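PDB 2G0D: nisin biosynthesis protein NisC from Lactococcus lactis subsp. lactis, which cyclises the dehydrated precursor of the lantibiotic nisin, adding cysteine thiols to dehydroamino acids to form its thioether (lanthionine-type) rings. Local coordinates for residues 323-328 and 372-377; 331-336 and 399-404; 31-36 and 79-84. All blocks are in the same frame, centred on the assembly; numbering follows the deposited sequence.

Interaction 1: 323-328 and 372-377; sequences ICHGYS and FLEGIS. With ZN (zinc ion), chain B.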
ATOM      1  N   ILE A 323      -2.911   9.442  -5.100  1.00 29.31           N
ATOM      2  CA  ILE A 323      -2.023   8.663  -4.248  1.00 28.53           C
ATOM      3  C   ILE A 323      -1.204   7.644  -5.038  1.00 28.74           C
ATOM      4  O   ILE A 323       0.035   7.664  -4.967  1.00 28.72           O
ATOM      5  CB  ILE A 323      -2.825   7.983  -3.119  1.00 29.45           C
ATOM      6  CG1 ILE A 323      -3.206   9.063  -2.072  1.00 28.36           C
ATOM      7  CG2 ILE A 323      -2.018   6.768  -2.512  1.00 27.05           C
ATOM      8  CD1 ILE A 323      -3.663   8.509  -0.786  1.00 33.64           C
ATOM      9  N   CYS A 324      -1.873   6.792  -5.812  1.00 28.47           N
ATOM     10  CA  CYS A 324      -1.222   5.586  -6.355  1.00 29.00           C
ATOM     11  C   CYS A 324       0.039   5.873  -7.144  1.00 28.83           C
ATOM     12  O   CYS A 324       1.097   5.334  -6.838  1.00 29.41           O
ATOM     13  CB  CYS A 324      -2.180   4.728  -7.210  1.00 28.28           C
ATOM     14  SG  CYS A 324      -1.541   3.025  -7.507  1.00 29.87           S
ATOM     15  N   HIS A 325      -0.076   6.700  -8.169  1.00 29.21           N
ATOM     16  CA  HIS A 325       1.094   7.080  -8.945  1.00 30.00           C
ATOM     17  C   HIS A 325       1.103   8.585  -9.221  1.00 29.85           C
ATOM     18  O   HIS A 325       1.527   9.022 -10.279  1.00 31.04           O
ATOM     19  CB  HIS A 325       1.211   6.252 -10.241  1.00 29.52           C
ATOM     20  CG  HIS A 325      -0.098   5.972 -10.918  1.00 30.24           C
ATOM     21  ND1 HIS A 325      -0.833   4.828 -10.673  1.00 28.82           N
ATOM     22  CD2 HIS A 325      -0.797   6.679 -11.844  1.00 29.97           C
ATOM     23  CE1 HIS A 325      -1.920   4.837 -11.431  1.00 30.32           C
ATOM     24  NE2 HIS A 325      -1.919   5.945 -12.153  1.00 30.31           N
ATOM     25  N   GLY A 326       0.626   9.369  -8.253  1.00 29.82           N
ATOM     26  CA  GLY A 326       0.642  10.819  -8.352  1.00 28.13           C
ATOM     27  C   GLY A 326       1.422  11.462  -7.212  1.00 27.83           C
ATOM     28  O   GLY A 326       2.072  10.794  -6.403  1.00 26.26           O
ATOM     29  N   TYR A 327       1.338  12.777  -7.150  1.00 27.73           N
ATOM     30  CA  TYR A 327       2.174  13.541  -6.247  1.00 27.74           C
ATOM     31  C   TYR A 327       1.786  13.440  -4.748  1.00 27.65           C
ATOM     32  O   TYR A 327       2.665  13.551  -3.870  1.00 27.27           O
ATOM     33  CB  TYR A 327       2.236  15.005  -6.734  1.00 27.30           C
ATOM     34  CG  TYR A 327       3.415  15.756  -6.151  1.00 27.37           C
ATOM     35  CD1 TYR A 327       4.712  15.313  -6.352  1.00 28.10           C
ATOM     36  CD2 TYR A 327       3.219  16.895  -5.371  1.00 28.68           C
ATOM     37  CE1 TYR A 327       5.810  16.005  -5.817  1.00 27.80           C
ATOM     38  CE2 TYR A 327       4.302  17.579  -4.821  1.00 29.17           C
ATOM     39  CZ  TYR A 327       5.590  17.126  -5.049  1.00 26.51           C
ATOM     40  OH  TYR A 327       6.649  17.800  -4.487  1.00 26.25           O
ATOM     41  N   SER A 328       0.494  13.241  -4.437  1.00 26.89           N
ATOM     42  CA  SER A 328       0.099  13.085  -3.026  1.00 27.02           C
ATOM     43  C   SER A 328       0.751  11.849  -2.388  1.00 27.69           C
ATOM     44  O   SER A 328       1.103  11.850  -1.194  1.00 28.00           O
ATOM     45  CB  SER A 328      -1.428  13.070  -2.843  1.00 26.85           C
ATOM     46  OG  SER A 328      -1.953  14.381  -3.032  1.00 26.38           O
ATOM     47  N   PHE A 372     -10.140   6.218  -2.764  1.00 30.84           N
ATOM     48  CA  PHE A 372      -8.906   6.404  -2.036  1.00 29.31           C
ATOM     49  C   PHE A 372      -7.696   6.378  -2.937  1.00 29.86           C
ATOM     50  O   PHE A 372      -6.874   7.313  -2.935  1.00 28.72           O
ATOM     51  CB  PHE A 372      -8.765   5.316  -0.975  1.00 28.52           C
ATOM     52  CG  PHE A 372      -7.407   5.282  -0.343  1.00 28.05           C
ATOM     53  CD1 PHE A 372      -6.967   6.352   0.441  1.00 26.27           C
ATOM     54  CD2 PHE A 372      -6.553   4.185  -0.547  1.00 26.64           C
ATOM     55  CE1 PHE A 372      -5.688   6.317   1.017  1.00 29.55           C
ATOM     56  CE2 PHE A 372      -5.295   4.162  -0.006  1.00 27.11           C
ATOM     57  CZ  PHE A 372      -4.861   5.217   0.791  1.00 27.57           C
ATOM     58  N   LEU A 373      -7.597   5.310  -3.730  1.00 29.38           N
ATOM     59  CA  LEU A 373      -6.344   4.994  -4.368  1.00 30.55           C
ATOM     60  C   LEU A 373      -6.014   5.989  -5.487  1.00 30.61           C
ATOM     61  O   LEU A 373      -4.864   6.438  -5.633  1.00 30.43           O
ATOM     62  CB  LEU A 373      -6.346   3.521  -4.850  1.00 29.75           C
ATOM     63  CG  LEU A 373      -5.035   2.958  -5.398  1.00 32.53           C
ATOM     64  CD1 LEU A 373      -3.859   3.119  -4.419  1.00 31.40           C
ATOM     65  CD2 LEU A 373      -5.178   1.484  -5.842  1.00 30.82           C
ATOM     66  N   GLU A 374      -7.023   6.328  -6.276  1.00 30.57           N
ATOM     67  CA  GLU A 374      -6.815   7.233  -7.404  1.00 31.21           C
ATOM     68  C   GLU A 374      -7.616   8.510  -7.282  1.00 30.63           C
ATOM     69  O   GLU A 374      -7.345   9.484  -7.994  1.00 30.38           O
ATOM     70  CB  GLU A 374      -7.158   6.525  -8.725  1.00 30.89           C
ATOM     71  CG  GLU A 374      -6.252   5.319  -8.957  1.00 32.98           C
ATOM     72  CD  GLU A 374      -6.134   4.924 -10.412  1.00 35.62           C
ATOM     73  OE1 GLU A 374      -6.902   5.437 -11.231  1.00 37.67           O
ATOM     74  OE2 GLU A 374      -5.258   4.103 -10.740  1.00 37.75           O
ATOM     75  N   GLY A 375      -8.597   8.492  -6.379  1.00 30.17           N
ATOM     76  CA  GLY A 375      -9.647   9.508  -6.376  1.00 30.50           C
ATOM     77  C   GLY A 375      -9.319  10.653  -5.444  1.00 30.14           C
ATOM     78  O   GLY A 375      -8.276  10.649  -4.764  1.00 31.16           O
ATOM     79  N   ILE A 376     -10.199  11.642  -5.425  1.00 29.76           N
ATOM     80  CA  ILE A 376      -9.990  12.827  -4.603  1.00 28.82           C
ATOM     81  C   ILE A 376      -9.865  12.573  -3.084  1.00 28.35           C
ATOM     82  O   ILE A 376      -9.100  13.264  -2.422  1.00 27.54           O
ATOM     83  CB  ILE A 376     -11.037  13.913  -4.887  1.00 28.58           C
ATOM     84  CG1 ILE A 376     -10.587  15.250  -4.250  1.00 30.36           C
ATOM     85  CG2 ILE A 376     -12.448  13.470  -4.439  1.00 26.63           C
ATOM     86  CD1 ILE A 376     -11.148  16.485  -4.933  1.00 33.90           C
ATOM     87  N   SER A 377     -10.600  11.600  -2.533  1.00 28.19           N
ATOM     88  CA  SER A 377     -10.574  11.380  -1.078  1.00 29.36           C
ATOM     89  C   SER A 377      -9.193  10.949  -0.549  1.00 28.66           C
ATOM     90  O   SER A 377      -8.851  11.197   0.596  1.00 29.06           O
ATOM     91  CB  SER A 377     -11.651  10.390  -0.639  1.00 29.35           C
ATOM     92  OG  SER A 377     -11.326   9.096  -1.109  1.00 34.70           O
TER
HETATM   93 ZN    ZN B 416      -0.223   3.277  -9.350  1.00 35.09          ZN
HETATM   94  O   HOH W   1      -5.823   9.212  -4.648  1.00 24.44           O
HETATM   95  O   HOH W   2      -0.972   1.509 -10.382  1.00 43.27           O

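Interaction 2: 331-336 and 399-404; sequences IEICSL and LLLFDD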
ATOM      1  N   ILE A 331       4.409  12.808  -1.568  1.00 28.05           N
ATOM      2  CA  ILE A 331       4.340  13.662  -0.402  1.00 28.10           C
ATOM      3  C   ILE A 331       4.114  12.867   0.904  1.00 27.89           C
ATOM      4  O   ILE A 331       4.786  13.096   1.910  1.00 28.04           O
ATOM      5  CB  ILE A 331       3.286  14.809  -0.639  1.00 29.03           C
ATOM      6  CG1 ILE A 331       3.823  15.803  -1.683  1.00 28.36           C
ATOM      7  CG2 ILE A 331       2.930  15.564   0.646  1.00 28.57           C
ATOM      8  CD1 ILE A 331       5.094  16.629  -1.257  1.00 30.03           C
ATOM      9  N   GLU A 332       3.186  11.926   0.886  1.00 28.22           N
ATOM     10  CA  GLU A 332       2.899  11.155   2.076  1.00 27.81           C
ATOM     11  C   GLU A 332       4.048  10.252   2.525  1.00 27.98           C
ATOM     12  O   GLU A 332       4.217   9.982   3.737  1.00 26.32           O
ATOM     13  CB  GLU A 332       1.609  10.334   1.916  1.00 26.96           C
ATOM     14  CG  GLU A 332       1.133   9.802   3.274  1.00 28.92           C
ATOM     15  CD  GLU A 332       0.562  10.893   4.185  1.00 28.46           C
ATOM     16  OE1 GLU A 332       0.196  11.964   3.653  1.00 28.02           O
ATOM     17  OE2 GLU A 332       0.448  10.682   5.428  1.00 27.82           O
ATOM     18  N   ILE A 333       4.785   9.737   1.540  1.00 26.85           N
ATOM     19  CA  ILE A 333       6.025   9.027   1.818  1.00 27.10           C
ATOM     20  C   ILE A 333       7.076   9.933   2.488  1.00 28.16           C
ATOM     21  O   ILE A 333       7.706   9.514   3.465  1.00 28.82           O
ATOM     22  CB  ILE A 333       6.594   8.389   0.541  1.00 26.60           C
ATOM     23  CG1 ILE A 333       5.631   7.321   0.011  1.00 25.35           C
ATOM     24  CG2 ILE A 333       7.959   7.763   0.841  1.00 28.26           C
ATOM     25  CD1 ILE A 333       5.788   7.031  -1.490  1.00 28.83           C
ATOM     26  N   CYS A 334       7.261  11.161   1.975  1.00 28.13           N
ATOM     27  CA  CYS A 334       8.155  12.131   2.623  1.00 28.61           C
ATOM     28  C   CYS A 334       7.723  12.411   4.058  1.00 28.78           C
ATOM     29  O   CYS A 334       8.553  12.585   4.946  1.00 30.19           O
ATOM     30  CB  CYS A 334       8.172  13.462   1.874  1.00 28.57           C
ATOM     31  SG  CYS A 334       8.822  13.380   0.194  1.00 28.28           S
ATOM     32  N   SER A 335       6.422  12.490   4.276  1.00 27.51           N
ATOM     33  CA  SER A 335       5.919  12.812   5.587  1.00 27.07           C
ATOM     34  C   SER A 335       6.225  11.641   6.555  1.00 26.27           C
ATOM     35  O   SER A 335       6.532  11.853   7.745  1.00 24.53           O
ATOM     36  CB  SER A 335       4.426  13.102   5.493  1.00 26.39           C
ATOM     37  OG  SER A 335       3.922  13.461   6.751  1.00 31.56           O
ATOM     38  N   LEU A 336       6.146  10.421   6.030  1.00 25.79           N
ATOM     39  CA  LEU A 336       6.541   9.252   6.801  1.00 27.51           C
ATOM     40  C   LEU A 336       8.043   9.223   7.127  1.00 27.50           C
ATOM     41  O   LEU A 336       8.405   9.001   8.284  1.00 28.53           O
ATOM     42  CB  LEU A 336       6.081   7.925   6.164  1.00 27.04           C
ATOM     43  CG  LEU A 336       6.711   6.847   7.043  1.00 29.75           C
ATOM     44  CD1 LEU A 336       5.793   6.368   8.175  1.00 25.87           C
ATOM     45  CD2 LEU A 336       7.290   5.711   6.252  1.00 32.42           C
ATOM     46  N   LEU A 399      -0.868   1.833   2.621  1.00 27.71           N
ATOM     47  CA  LEU A 399       0.241   2.320   1.788  1.00 27.79           C
ATOM     48  C   LEU A 399       1.587   1.831   2.281  1.00 27.51           C
ATOM     49  O   LEU A 399       2.617   2.250   1.768  1.00 27.65           O
ATOM     50  CB  LEU A 399       0.233   3.856   1.761  1.00 27.13           C
ATOM     51  CG  LEU A 399      -0.944   4.555   1.065  1.00 29.83           C
ATOM     52  CD1 LEU A 399      -0.800   6.092   1.124  1.00 28.48           C
ATOM     53  CD2 LEU A 399      -1.048   4.117  -0.377  1.00 24.89           C
ATOM     54  N   LEU A 400       1.572   0.954   3.287  1.00 28.51           N
ATOM     55  CA  LEU A 400       2.792   0.476   3.977  1.00 28.81           C
ATOM     56  C   LEU A 400       3.587   1.627   4.549  1.00 28.82           C
ATOM     57  O   LEU A 400       4.835   1.643   4.507  1.00 29.33           O
ATOM     58  CB  LEU A 400       3.707  -0.384   3.067  1.00 28.68           C
ATOM     59  CG  LEU A 400       3.124  -1.545   2.244  1.00 31.96           C
ATOM     60  CD1 LEU A 400       4.262  -2.304   1.517  1.00 30.64           C
ATOM     61  CD2 LEU A 400       2.227  -2.510   3.062  1.00 28.95           C
ATOM     62  N   LEU A 401       2.871   2.582   5.116  1.00 28.28           N
ATOM     63  CA  LEU A 401       3.499   3.691   5.825  1.00 28.23           C
ATOM     64  C   LEU A 401       3.250   3.397   7.280  1.00 28.72           C
ATOM     65  O   LEU A 401       2.117   3.500   7.759  1.00 28.69           O
ATOM     66  CB  LEU A 401       2.895   5.026   5.396  1.00 27.99           C
ATOM     67  CG  LEU A 401       3.001   5.286   3.897  1.00 28.83           C
ATOM     68  CD1 LEU A 401       2.304   6.628   3.475  1.00 28.12           C
ATOM     69  CD2 LEU A 401       4.477   5.214   3.373  1.00 29.06           C
ATOM     70  N   PHE A 402       4.314   2.976   7.966  1.00 28.98           N
ATOM     71  CA  PHE A 402       4.206   2.357   9.284  1.00 28.93           C
ATOM     72  C   PHE A 402       4.703   3.334  10.361  1.00 28.61           C
ATOM     73  O   PHE A 402       5.906   3.374  10.672  1.00 27.44           O
ATOM     74  CB  PHE A 402       5.053   1.074   9.287  1.00 29.17           C
ATOM     75  CG  PHE A 402       4.620   0.032   8.264  1.00 29.08           C
ATOM     76  CD1 PHE A 402       3.279  -0.400   8.194  1.00 29.96           C
ATOM     77  CD2 PHE A 402       5.569  -0.577   7.429  1.00 27.02           C
ATOM     78  CE1 PHE A 402       2.867  -1.386   7.268  1.00 27.89           C
ATOM     79  CE2 PHE A 402       5.185  -1.556   6.495  1.00 26.99           C
ATOM     80  CZ  PHE A 402       3.825  -1.995   6.440  1.00 27.04           C
ATOM     81  N   ASP A 403       3.760   4.123  10.907  1.00 28.89           N
ATOM     82  CA  ASP A 403       4.022   5.146  11.917  1.00 28.80           C
ATOM     83  C   ASP A 403       4.544   4.542  13.199  1.00 29.43           C
ATOM     84  O   ASP A 403       5.231   5.232  13.963  1.00 30.56           O
ATOM     85  CB  ASP A 403       2.762   5.953  12.270  1.00 27.80           C
ATOM     86  CG  ASP A 403       2.346   6.934  11.174  1.00 28.87           C
ATOM     87  OD1 ASP A 403       3.023   7.023  10.103  1.00 26.71           O
ATOM     88  OD2 ASP A 403       1.299   7.598  11.384  1.00 25.53           O
ATOM     89  N   ASP A 404       4.242   3.259  13.416  1.00 29.64           N
ATOM     90  CA  ASP A 404       4.675   2.505  14.615  1.00 30.86           C
ATOM     91  C   ASP A 404       5.957   1.700  14.434  1.00 30.72           C
ATOM     92  O   ASP A 404       6.325   0.917  15.323  1.00 30.67           O
ATOM     93  CB  ASP A 404       3.559   1.551  15.065  1.00 31.14           C
ATOM     94  CG  ASP A 404       3.242   0.470  14.011  1.00 34.45           C
ATOM     95  OD1 ASP A 404       3.472   0.690  12.792  1.00 35.55           O
ATOM     96  OD2 ASP A 404       2.733  -0.606  14.397  1.00 38.02           O
TER

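Interaction 3: 31-36 and 79-84; sequences LTLSTG and GSLYSG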
ATOM      1  N   LEU A  31     -17.606  -1.617  -2.412  1.00 35.64           N
ATOM      2  CA  LEU A  31     -17.150  -2.128  -1.122  1.00 35.61           C
ATOM      3  C   LEU A  31     -15.627  -2.215  -0.998  1.00 34.46           C
ATOM      4  O   LEU A  31     -15.120  -2.688   0.005  1.00 34.26           O
ATOM      5  CB  LEU A  31     -17.794  -3.476  -0.804  1.00 35.82           C
ATOM      6  CG  LEU A  31     -19.309  -3.385  -0.660  1.00 37.53           C
ATOM      7  CD1 LEU A  31     -19.946  -4.187  -1.779  1.00 40.16           C
ATOM      8  CD2 LEU A  31     -19.745  -3.924   0.664  1.00 39.45           C
ATOM      9  N   THR A  32     -14.915  -1.748  -2.021  1.00 33.20           N
ATOM     10  CA  THR A  32     -13.456  -1.858  -2.074  1.00 32.43           C
ATOM     11  C   THR A  32     -12.791  -0.655  -1.419  1.00 31.97           C
ATOM     12  O   THR A  32     -13.304   0.458  -1.473  1.00 31.63           O
ATOM     13  CB  THR A  32     -12.942  -1.949  -3.536  1.00 32.22           C
ATOM     14  OG1 THR A  32     -13.166  -0.694  -4.205  1.00 30.11           O
ATOM     15  CG2 THR A  32     -13.645  -3.089  -4.304  1.00 32.55           C
ATOM     16  N   LEU A  33     -11.629  -0.872  -0.818  1.00 32.31           N
ATOM     17  CA  LEU A  33     -10.782   0.250  -0.396  1.00 31.71           C
ATOM     18  C   LEU A  33     -10.377   1.113  -1.605  1.00 32.23           C
ATOM     19  O   LEU A  33     -10.372   2.351  -1.517  1.00 32.91           O
ATOM     20  CB  LEU A  33      -9.546  -0.251   0.363  1.00 31.67           C
ATOM     21  CG  LEU A  33      -8.461   0.779   0.758  1.00 32.34           C
ATOM     22  CD1 LEU A  33      -9.031   1.999   1.549  1.00 30.24           C
ATOM     23  CD2 LEU A  33      -7.337   0.085   1.550  1.00 31.30           C
ATOM     24  N   SER A  34     -10.081   0.466  -2.733  1.00 31.93           N
ATOM     25  CA  SER A  34      -9.560   1.161  -3.918  1.00 32.48           C
ATOM     26  C   SER A  34     -10.407   2.310  -4.362  1.00 32.14           C
ATOM     27  O   SER A  34      -9.862   3.394  -4.623  1.00 31.92           O
ATOM     28  CB  SER A  34      -9.445   0.215  -5.119  1.00 31.83           C
ATOM     29  OG  SER A  34      -8.385  -0.662  -4.903  1.00 36.57           O
ATOM     30  N   THR A  35     -11.716   2.054  -4.500  1.00 30.76           N
ATOM     31  CA  THR A  35     -12.642   3.003  -5.139  1.00 31.29           C
ATOM     32  C   THR A  35     -13.945   3.232  -4.368  1.00 30.38           C
ATOM     33  O   THR A  35     -14.733   4.095  -4.736  1.00 30.97           O
ATOM     34  CB  THR A  35     -13.058   2.539  -6.570  1.00 30.97           C
ATOM     35  OG1 THR A  35     -13.641   1.236  -6.477  1.00 32.20           O
ATOM     36  CG2 THR A  35     -11.851   2.481  -7.533  1.00 31.87           C
ATOM     37  N   GLY A  36     -14.188   2.459  -3.319  1.00 29.71           N
ATOM     38  CA  GLY A  36     -15.509   2.446  -2.698  1.00 28.74           C
ATOM     39  C   GLY A  36     -15.543   2.960  -1.271  1.00 28.54           C
ATOM     40  O   GLY A  36     -14.662   3.732  -0.843  1.00 28.02           O
ATOM     41  N   GLY A  79     -10.296 -11.735   0.442  1.00 35.37           N
ATOM     42  CA  GLY A  79      -9.854 -11.177   1.710  1.00 33.93           C
ATOM     43  C   GLY A  79      -8.881 -10.012   1.525  1.00 32.74           C
ATOM     44  O   GLY A  79      -8.316  -9.544   2.480  1.00 33.23           O
ATOM     45  N   SER A  80      -8.730  -9.519   0.297  1.00 31.45           N
ATOM     46  CA  SER A  80      -7.632  -8.636  -0.081  1.00 30.50           C
ATOM     47  C   SER A  80      -7.697  -7.234   0.548  1.00 29.95           C
ATOM     48  O   SER A  80      -8.771  -6.733   0.859  1.00 30.04           O
ATOM     49  CB  SER A  80      -7.544  -8.536  -1.608  1.00 29.76           C
ATOM     50  OG  SER A  80      -8.443  -7.571  -2.112  1.00 29.69           O
ATOM     51  N   LEU A  81      -6.536  -6.619   0.732  1.00 30.08           N
ATOM     52  CA  LEU A  81      -6.467  -5.252   1.282  1.00 29.94           C
ATOM     53  C   LEU A  81      -7.297  -4.249   0.452  1.00 29.90           C
ATOM     54  O   LEU A  81      -8.102  -3.510   1.009  1.00 29.62           O
ATOM     55  CB  LEU A  81      -5.012  -4.769   1.409  1.00 29.23           C
ATOM     56  CG  LEU A  81      -4.739  -3.346   1.965  1.00 30.48           C
ATOM     57  CD1 LEU A  81      -5.238  -3.164   3.410  1.00 28.23           C
ATOM     58  CD2 LEU A  81      -3.249  -2.986   1.913  1.00 30.40           C
ATOM     59  N   TYR A  82      -7.090  -4.218  -0.867  1.00 29.64           N
ATOM     60  CA  TYR A  82      -7.693  -3.169  -1.695  1.00 29.77           C
ATOM     61  C   TYR A  82      -9.052  -3.498  -2.289  1.00 30.25           C
ATOM     62  O   TYR A  82      -9.761  -2.587  -2.689  1.00 31.37           O
ATOM     63  CB  TYR A  82      -6.717  -2.644  -2.763  1.00 28.99           C
ATOM     64  CG  TYR A  82      -5.785  -1.582  -2.199  1.00 28.81           C
ATOM     65  CD1 TYR A  82      -4.651  -1.936  -1.493  1.00 26.65           C
ATOM     66  CD2 TYR A  82      -6.068  -0.214  -2.361  1.00 27.95           C
ATOM     67  CE1 TYR A  82      -3.805  -0.967  -0.950  1.00 26.40           C
ATOM     68  CE2 TYR A  82      -5.239   0.762  -1.816  1.00 26.16           C
ATOM     69  CZ  TYR A  82      -4.110   0.381  -1.133  1.00 27.73           C
ATOM     70  OH  TYR A  82      -3.290   1.337  -0.604  1.00 28.59           O
ATOM     71  N   SER A  83      -9.411  -4.779  -2.365  1.00 31.22           N
ATOM     72  CA  SER A  83     -10.742  -5.174  -2.888  1.00 31.91           C
ATOM     73  C   SER A  83     -11.572  -5.994  -1.913  1.00 31.45           C
ATOM     74  O   SER A  83     -12.760  -6.175  -2.144  1.00 32.65           O
ATOM     75  CB  SER A  83     -10.623  -5.977  -4.188  1.00 31.57           C
ATOM     76  OG  SER A  83      -9.933  -5.234  -5.150  1.00 33.90           O
ATOM     77  N   GLY A  84     -10.957  -6.518  -0.856  1.00 30.75           N
ATOM     78  CA  GLY A  84     -11.648  -7.502  -0.037  1.00 30.17           C
ATOM     79  C   GLY A  84     -11.831  -7.156   1.423  1.00 29.63           C
ATOM     80  O   GLY A  84     -11.867  -5.983   1.795  1.00 29.35           O
TER
HETATM   81  O   HOH W   3     -11.312  -3.463   0.213  1.00 31.47           O

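Interaction 1: 323-328 and 372-377
With SG anti to the backbone N (chi1 -164°), Cys324 turns its sulfur to the zinc ion while its CB rests against CD1 of Leu373. His325 takes a less common first torsion that sets CG between the backbone N and the carbonyl carbon (chi1 38°), from where ND1 reaches the same metal. The Phe372 ring meets Ile323 obliquely, Ile323 CD1 lying 3.5 Å from Phe372 CE1.

The two loops are joined by a backbone hydrogen bond, Cys324 N to Leu373 O, 3.0 Å. One residue earlier, a water replaces direct pairing. It accepts from Ile323 N at 3.0 Å and donates to the carbonyl oxygens of Phe372 and Gly375, tying three backbone groups together. Bond and water hold the backbone at, and one residue before, the first of the adjacent ligands, and so probably steady them.

Cys324 SG binds zinc at 2.3 Å and His325 ND1 at 2.1 Å; a water and Cys278 complete the four ligands. Both residue types suit this site, since cysteine sulfur and histidine nitrogen are common, strong ligands of zinc. Glu374 reaches in with its carboxylate plane 85° from the imidazole, OE2 standing 3.5 Å from His325 CE1. Leucine is well chosen opposite Cys324, since its branched end packs on the ligand's CB without competing for the metal. Adjacent Cys and His ligands, with a more distant Cys and a solvent ligand, are characteristic of the zinc site of LanC cyclases, set at one end of the inner barrel of their alpha-toroid.

Interaction 2: 331-336 and 399-404
Leu401 points its forked end into the side of helix 327-341, a contact inside the alpha-toroid of the LanC fold between one of its helices and the loop near the C-terminus. The two methyls of the fork divide the helix surface between them. Leu401 CD1 lies 3.4 Å from Glu332 CG, on the aliphatic part of that side chain, and CD2 faces Ile333 and Leu336. Leu401 meets the Ile333 side chain at about a right angle, with CD2 and Ile333 CG1 4.1 Å apart, whereas its approach to Leu336 is slanted. Glu332, Ile333 and Leu336 lie within about one helical turn, and their aliphatic parts give the apolar surface a leucine needs.

Glu332 has CG anti to N (chi1 -166°) and then bends at chi2, 72°, so that its methylenes pack on leucine while the carboxylate leads elsewhere, to a salt bridge with Arg396. A long acidic side chain can thus serve both an apolar and a charged neighbour. Arg396 also bridges to Asp403, and Arg339 provides Asp403 with another positive partner; these arginines probably offset the negative charge brought together here.

Leu336 carries the contact further along the loop. Leu286 and Tyr290 of helix 281-294 also pack on its side chain. Leu336 CD1 lies 3.7 Å from Phe402 N. The same methyl reaches the carboxylate of Asp403, where Leu336 CD1 is 3.4 Å from Asp403 OD1.

Interaction 3: 31-36 and 79-84
One carbonyl oxygen, Tyr82 O, takes two hydrogen bonds from a single residue, Ser34, where two loops of the LanC alpha-toroid meet, each just before a helix. Ser34 N gives one bond, 3.1 Å to Tyr82 O with an N-H...O angle of 159°, in the carbonyl plane on a lone pair. Ser34 OG donates to the same Tyr82 O from above that plane, 3.2 Å away. Serine fits because its short hydroxyl, beside its own backbone N at chi1 -72°, can share the acceptor; it also sits at the edge of the tyrosine ring.

Thr32 OG1 and Ser80 OG each accept from the backbone N three residues on, the ST motif, which probably steadies each loop. Gly36 and Gly84 follow at the N-cap positions of helices 37-45 and 85-92. A water accepts from Leu33 N at 2.8 Å and donates to Gly84 O.

The Tyr82 ring is held at its far end by OH, bonded to Ala398 O, while leucine supplies an apolar lid: Leu33 CD2 stands over one face, 4.1 Å from the centroid of the Tyr82 ring and 11° off its normal, a CH-pi contact.

Overall arrangement
Along the chain, interaction 3 closes before the other two open, whereas interactions 1 and 2 interleave and share helix 327-341. The centres of interactions 1 and 2 lie about 14 Å apart. For interactions 1 and 3 the separation of centres is about 15 Å, and for interactions 2 and 3 about 20 Å, yet all three pairs touch. Leu373 N probably hydrogen-bonds to Ser34 O, linking interaction 1 to interaction 3, and Leu399 CD2 packs on both Ile323 and Tyr82, so the C-terminal loop reaches both other contacts. Loops preceding helices 37-45, 85-92, 327-341 and 376-387 are thereby knitted together. Residues far apart in sequence thus build one continuous interior, with the zinc site in interaction 1.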